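PDB 5GKV: esterase A from Caulobacter crescentus, which probably hydrolyses ester bonds as a serine hydrolase of the beta-lactamase and penicillin-binding protein family. Local coordinates for residues L93-R98 / S290-A295; M362-N367 / D372-R377. One frame throughout, in Å; residues are numbered along the deposited sequence.

Contact 1: residues L93-R98 / S290-A295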
loop_
_atom_site.group_PDB
_atom_site.type_symbol
_atom_site.label_atom_id
_atom_site.label_comp_id
_atom_site.label_asym_id
_atom_site.label_seq_id
_atom_site.Cartn_x
_atom_site.Cartn_y
_atom_site.Cartn_z
ATOM N N LEU A 93 1.896 16.276 -4.520
ATOM C CA LEU A 93 2.404 17.523 -3.933
ATOM C C LEU A 93 3.721 17.942 -4.560
ATOM O O LEU A 93 3.945 19.135 -4.810
ATOM C CB LEU A 93 2.611 17.397 -2.428
ATOM C CG LEU A 93 1.403 17.261 -1.529
ATOM C CD1 LEU A 93 1.882 17.209 -0.071
ATOM C CD2 LEU A 93 0.469 18.445 -1.753
ATOM N N VAL A 94 4.629 16.987 -4.770
ATOM C CA VAL A 94 5.912 17.322 -5.379
ATOM C C VAL A 94 5.703 17.791 -6.815
ATOM O O VAL A 94 6.234 18.832 -7.237
ATOM C CB VAL A 94 6.875 16.122 -5.298
ATOM C CG1 VAL A 94 8.150 16.409 -6.063
ATOM C CG2 VAL A 94 7.207 15.830 -3.841
ATOM N N ASP A 95 4.911 17.040 -7.578
ATOM C CA ASP A 95 4.643 17.398 -8.969
ATOM C C ASP A 95 4.030 18.785 -9.084
ATOM O O ASP A 95 4.299 19.502 -10.054
ATOM C CB ASP A 95 3.709 16.364 -9.607
ATOM C CG ASP A 95 3.507 16.584 -11.111
ATOM O OD1 ASP A 95 4.502 16.800 -11.841
ATOM O OD2 ASP A 95 2.340 16.528 -11.565
ATOM N N GLU A 96 3.205 19.173 -8.113
ATOM C CA GLU A 96 2.580 20.484 -8.091
ATOM C C GLU A 96 3.531 21.586 -7.640
ATOM O O GLU A 96 3.129 22.750 -7.624
ATOM C CB GLU A 96 1.347 20.475 -7.182
ATOM C CG GLU A 96 0.186 19.618 -7.701
ATOM C CD GLU A 96 -0.829 19.302 -6.612
ATOM O OE1 GLU A 96 -0.793 19.949 -5.542
ATOM O OE2 GLU A 96 -1.657 18.392 -6.819
ATOM N N GLY A 97 4.767 21.255 -7.276
ATOM C CA GLY A 97 5.712 22.259 -6.815
ATOM C C GLY A 97 5.488 22.769 -5.409
ATOM O O GLY A 97 6.005 23.829 -5.062
ATOM N N ARG A 98 4.741 22.049 -4.579
ATOM C CA ARG A 98 4.513 22.455 -3.200
ATOM C C ARG A 98 5.501 21.812 -2.229
ATOM O O ARG A 98 5.487 22.139 -1.043
ATOM C CB ARG A 98 3.081 22.111 -2.783
ATOM C CG ARG A 98 2.007 22.763 -3.650
ATOM C CD ARG A 98 0.627 22.574 -3.038
ATOM N NE ARG A 98 0.499 23.440 -1.872
ATOM C CZ ARG A 98 -0.545 23.443 -1.043
ATOM N NH1 ARG A 98 -1.578 22.615 -1.239
ATOM N NH2 ARG A 98 -0.559 24.280 -0.006
ATOM N N SER A 290 -6.446 14.683 -15.229
ATOM C CA SER A 290 -5.026 14.568 -14.904
ATOM C C SER A 290 -4.820 14.574 -13.388
ATOM O O SER A 290 -5.141 15.558 -12.713
ATOM C CB SER A 290 -4.235 15.709 -15.547
ATOM O OG SER A 290 -2.843 15.555 -15.291
ATOM N N LEU A 291 -4.300 13.469 -12.849
ATOM C CA LEU A 291 -3.933 13.402 -11.436
ATOM C C LEU A 291 -2.501 13.843 -11.173
ATOM O O LEU A 291 -2.197 14.299 -10.066
ATOM C CB LEU A 291 -4.100 11.970 -10.910
ATOM C CG LEU A 291 -5.523 11.435 -10.992
ATOM C CD1 LEU A 291 -5.597 10.029 -10.438
ATOM C CD2 LEU A 291 -6.436 12.371 -10.227
ATOM N N ILE A 292 -1.625 13.714 -12.165
ATOM C CA ILE A 292 -0.192 13.950 -12.009
ATOM C C ILE A 292 0.410 13.955 -13.411
ATOM O O ILE A 292 -0.148 13.338 -14.327
ATOM C CB ILE A 292 0.439 12.866 -11.111
ATOM C CG1 ILE A 292 1.913 13.156 -10.823
ATOM C CG2 ILE A 292 0.279 11.468 -11.753
ATOM C CD1 ILE A 292 2.503 12.310 -9.692
ATOM N N THR A 293 1.533 14.649 -13.604
ATOM C CA THR A 293 2.189 14.643 -14.909
ATOM C C THR A 293 3.074 13.415 -15.082
ATOM O O THR A 293 3.486 12.785 -14.102
ATOM C CB THR A 293 3.040 15.906 -15.094
ATOM O OG1 THR A 293 4.269 15.784 -14.353
ATOM C CG2 THR A 293 2.273 17.142 -14.645
ATOM N N PRO A 294 3.390 13.050 -16.328
ATOM C CA PRO A 294 4.380 11.975 -16.543
ATOM C C PRO A 294 5.701 12.226 -15.838
ATOM O O PRO A 294 6.294 11.298 -15.267
ATOM C CB PRO A 294 4.544 11.959 -18.068
ATOM C CG PRO A 294 3.203 12.449 -18.592
ATOM C CD PRO A 294 2.700 13.447 -17.574
ATOM N N ALA A 295 6.180 13.469 -15.865
ATOM C CA ALA A 295 7.391 13.808 -15.125
ATOM C C ALA A 295 7.235 13.486 -13.643
ATOM O O ALA A 295 8.156 12.936 -13.022
ATOM C CB ALA A 295 7.726 15.282 -15.326
HETATM O O HOH W 1 -0.937 16.697 -9.262
#

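Contact 2: residues M362-N367 / D372-R377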
loop_
_atom_site.group_PDB
_atom_site.type_symbol
_atom_site.label_atom_id
_atom_site.label_comp_id
_atom_site.label_asym_id
_atom_site.label_seq_id
_atom_site.Cartn_x
_atom_site.Cartn_y
_atom_site.Cartn_z
ATOM N N MET A 362 -8.033 -9.513 -1.009
ATOM C CA MET A 362 -8.626 -10.730 -0.465
ATOM C C MET A 362 -8.729 -10.601 1.043
ATOM O O MET A 362 -8.133 -9.710 1.647
ATOM C CB MET A 362 -7.806 -11.979 -0.840
ATOM C CG MET A 362 -6.527 -12.200 0.010
ATOM S SD MET A 362 -5.319 -10.831 0.111
ATOM C CE MET A 362 -5.103 -10.746 1.889
ATOM N N ASN A 363 -9.474 -11.520 1.667
ATOM C CA ASN A 363 -9.616 -11.446 3.114
ATOM C C ASN A 363 -9.058 -12.648 3.865
ATOM O O ASN A 363 -8.962 -12.581 5.093
ATOM C CB ASN A 363 -11.086 -11.206 3.519
ATOM C CG ASN A 363 -12.036 -12.291 3.033
ATOM O OD1 ASN A 363 -11.669 -13.149 2.246
ATOM N ND2 ASN A 363 -13.291 -12.224 3.488
ATOM N N LYS A 364 -8.649 -13.712 3.185
ATOM C CA LYS A 364 -7.876 -14.770 3.835
ATOM C C LYS A 364 -6.390 -14.396 3.796
ATOM O O LYS A 364 -5.776 -14.331 2.724
ATOM C CB LYS A 364 -8.131 -16.125 3.188
ATOM C CG LYS A 364 -7.323 -17.261 3.845
ATOM C CD LYS A 364 -7.690 -18.612 3.240
ATOM C CE LYS A 364 -6.805 -19.742 3.783
ATOM N NZ LYS A 364 -7.013 -19.930 5.254
ATOM N N GLN A 365 -5.817 -14.140 4.968
ATOM C CA GLN A 365 -4.440 -13.668 5.057
ATOM C C GLN A 365 -3.470 -14.837 4.978
ATOM O O GLN A 365 -3.608 -15.814 5.716
ATOM C CB GLN A 365 -4.247 -12.893 6.361
ATOM C CG GLN A 365 -5.180 -11.695 6.452
ATOM C CD GLN A 365 -4.930 -10.828 7.686
ATOM O OE1 GLN A 365 -4.670 -11.332 8.777
ATOM N NE2 GLN A 365 -4.995 -9.523 7.505
ATOM N N GLY A 366 -2.499 -14.743 4.073
ATOM C CA GLY A 366 -1.404 -15.689 4.021
ATOM C C GLY A 366 -0.256 -15.214 4.892
ATOM O O GLY A 366 -0.370 -14.255 5.655
ATOM N N ASN A 367 0.880 -15.896 4.771
ATOM C CA ASN A 367 2.039 -15.498 5.562
ATOM C C ASN A 367 3.208 -15.046 4.692
ATOM O O ASN A 367 4.355 -15.030 5.159
ATOM C CB ASN A 367 2.467 -16.634 6.493
ATOM C CG ASN A 367 3.141 -17.769 5.752
ATOM O OD1 ASN A 367 2.760 -18.104 4.626
ATOM N ND2 ASN A 367 4.158 -18.364 6.378
ATOM N N ASP A 372 2.659 -12.844 -2.433
ATOM C CA ASP A 372 1.751 -13.947 -2.161
ATOM C C ASP A 372 1.442 -14.638 -3.484
ATOM O O ASP A 372 1.047 -13.961 -4.444
ATOM C CB ASP A 372 0.465 -13.434 -1.512
ATOM C CG ASP A 372 -0.482 -14.549 -1.127
ATOM O OD1 ASP A 372 -1.060 -15.208 -2.026
ATOM O OD2 ASP A 372 -0.642 -14.771 0.097
ATOM N N PRO A 373 1.613 -15.961 -3.586
ATOM C CA PRO A 373 1.473 -16.610 -4.895
ATOM C C PRO A 373 0.082 -16.512 -5.494
ATOM O O PRO A 373 -0.032 -16.614 -6.717
ATOM C CB PRO A 373 1.851 -18.076 -4.618
ATOM C CG PRO A 373 1.715 -18.237 -3.141
ATOM C CD PRO A 373 2.101 -16.904 -2.562
ATOM N N ARG A 374 -0.976 -16.348 -4.686
ATOM C CA ARG A 374 -2.305 -16.140 -5.271
ATOM C C ARG A 374 -2.303 -14.917 -6.186
ATOM O O ARG A 374 -2.819 -14.962 -7.314
ATOM C CB ARG A 374 -3.359 -15.999 -4.163
ATOM C CG ARG A 374 -3.512 -17.271 -3.280
ATOM C CD ARG A 374 -4.376 -16.993 -2.051
ATOM N NE ARG A 374 -3.703 -16.082 -1.108
ATOM C CZ ARG A 374 -4.301 -15.519 -0.059
ATOM N NH1 ARG A 374 -5.594 -15.736 0.175
ATOM N NH2 ARG A 374 -3.603 -14.732 0.749
ATOM N N SER A 375 -1.675 -13.827 -5.744
ATOM C CA SER A 375 -1.637 -12.611 -6.554
ATOM C C SER A 375 -0.654 -12.750 -7.710
ATOM O O SER A 375 -0.951 -12.324 -8.834
ATOM C CB SER A 375 -1.285 -11.394 -5.680
ATOM O OG SER A 375 0.073 -11.396 -5.241
ATOM N N VAL A 376 0.499 -13.377 -7.456
ATOM C CA VAL A 376 1.529 -13.493 -8.490
ATOM C C VAL A 376 1.018 -14.323 -9.665
ATOM O O VAL A 376 1.197 -13.945 -10.832
ATOM C CB VAL A 376 2.820 -14.074 -7.890
ATOM C CG1 VAL A 376 3.877 -14.242 -8.967
ATOM C CG2 VAL A 376 3.339 -13.155 -6.765
ATOM N N ARG A 377 0.368 -15.453 -9.380
ATOM C CA ARG A 377 -0.152 -16.303 -10.453
ATOM C C ARG A 377 -1.182 -15.558 -11.294
ATOM O O ARG A 377 -1.245 -15.739 -12.516
ATOM C CB ARG A 377 -0.789 -17.569 -9.880
ATOM C CG ARG A 377 0.167 -18.582 -9.261
ATOM C CD ARG A 377 -0.585 -19.909 -8.960
ATOM N NE ARG A 377 -1.511 -19.790 -7.827
ATOM C CZ ARG A 377 -1.171 -20.037 -6.562
ATOM N NH1 ARG A 377 0.065 -20.443 -6.276
ATOM N NH2 ARG A 377 -2.066 -19.905 -5.586
#

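Contact 1: residues L93-R98 / S290-A295
D95, in the last turn of helix 82-95, reaches across to the backbone and side chain of T293. Its carboxylate group stands anti to the backbone N (chi1 -174°), which carries both oxygens over to the other segment. OD1 of D95 accepts a hydrogen bond from OG1 of T293 at 2.7 Å, on the syn side. OD2 of D95 takes the backbone N of T293 at 2.9 Å. That bond is nearly straight, but the N-H comes from above the carboxylate plane. One aspartate thus grips one threonine at two points, and this fixes the rotation of the carboxylate. I292 adds an apolar flank: its CG1 lies 3.5 Å from OD2 of D95. Next along the chain, E96 is joined through water. A water gives hydrogen bonds to OE2 of E96 (3.1 Å) and to the carbonyl O of L291 (2.8 Å). The same L291 oxygen also accepts from NE of R92. At G97 the helix ends in a Schellman motif. G97 N bonds back to V94 O, and R98 N bonds back to L93 O. OG1 of T293 has a second role, accepting from G296 N. The contact therefore joins the C-terminal end of helix 82-95 to the threonine N-cap of helix 294-301.

Contact 2: residues M362-N367 / D372-R377
R374 lays the end of its guanidinium against the carbonyl O of K364. NH1 of R374 lies 2.9 Å from O of K364, and NH2 lies 3.0 Å from the same oxygen. Both bonds are moderately bent. The two terminal nitrogens close on one oxygen end-on, and that oxygen lies in the guanidinium plane. The NH2 bond also lies in the carbonyl plane, while NH1 is tilted from it.

The side of the same guanidinium faces D372. NE of R374 donates to OD1 of D372 at 2.9 Å, and NH2 donates to OD2 of D372 at 3.0 Å. This side-on pair is a salt bridge with two nearly straight bonds. The two groups are not coplanar: NE comes to the syn side of OD1, and NH2 comes from above the carboxylate plane. The arginine chain is extended at chi2 and bends at chi3 (-68°), which turns its flat end back beside the aspartate. With chi1 at -176°, the carboxylate of D372 swings away from its own N and back over the first turn, where OD1 also accepts the backbone N of R374 on the anti side. The carboxylate therefore caps the helix and holds the guanidinium in place.

M362 crosses the arginine at about a right angle. CG of M362 meets NH1 of R374 at 3.7 Å, oblique to the guanidinium; chi1 (79°) sets CG between the backbone N and the carbonyl carbon. NH1 of R374 also forms a salt bridge with E40, so the buried arginine has two acidic partners. They would probably balance its positive charge. S375 adds a bond from its OG to the carbonyl O of D372. The paired bonds to K364 O tie the loop after strand 356-362 to the aspartate N-cap of helix 373-384, the C-terminal helix of this beta-lactamase-family fold.

How the contacts relate
Contacts 1 and 2 lie on opposite sides of the chain's centre. Their centres are about 32 Å apart, and their nearest atoms are about 22 Å apart. They do not touch. Along the chain, contact 1 closes before contact 2 opens. Contact 1 is long-range, joining helices 82-95 and 294-301 across 192 residues. Contact 2 is local, with its segments five residues apart, and links the loop after strand 356-362 to helix 373-384. That strand belongs to the antiparallel sheet, whereas contact 1 lies among helices. Each contact meets a helix at its N-cap, T293 in contact 1 and D372 in contact 2, in separate regions of one beta-lactamase-family fold.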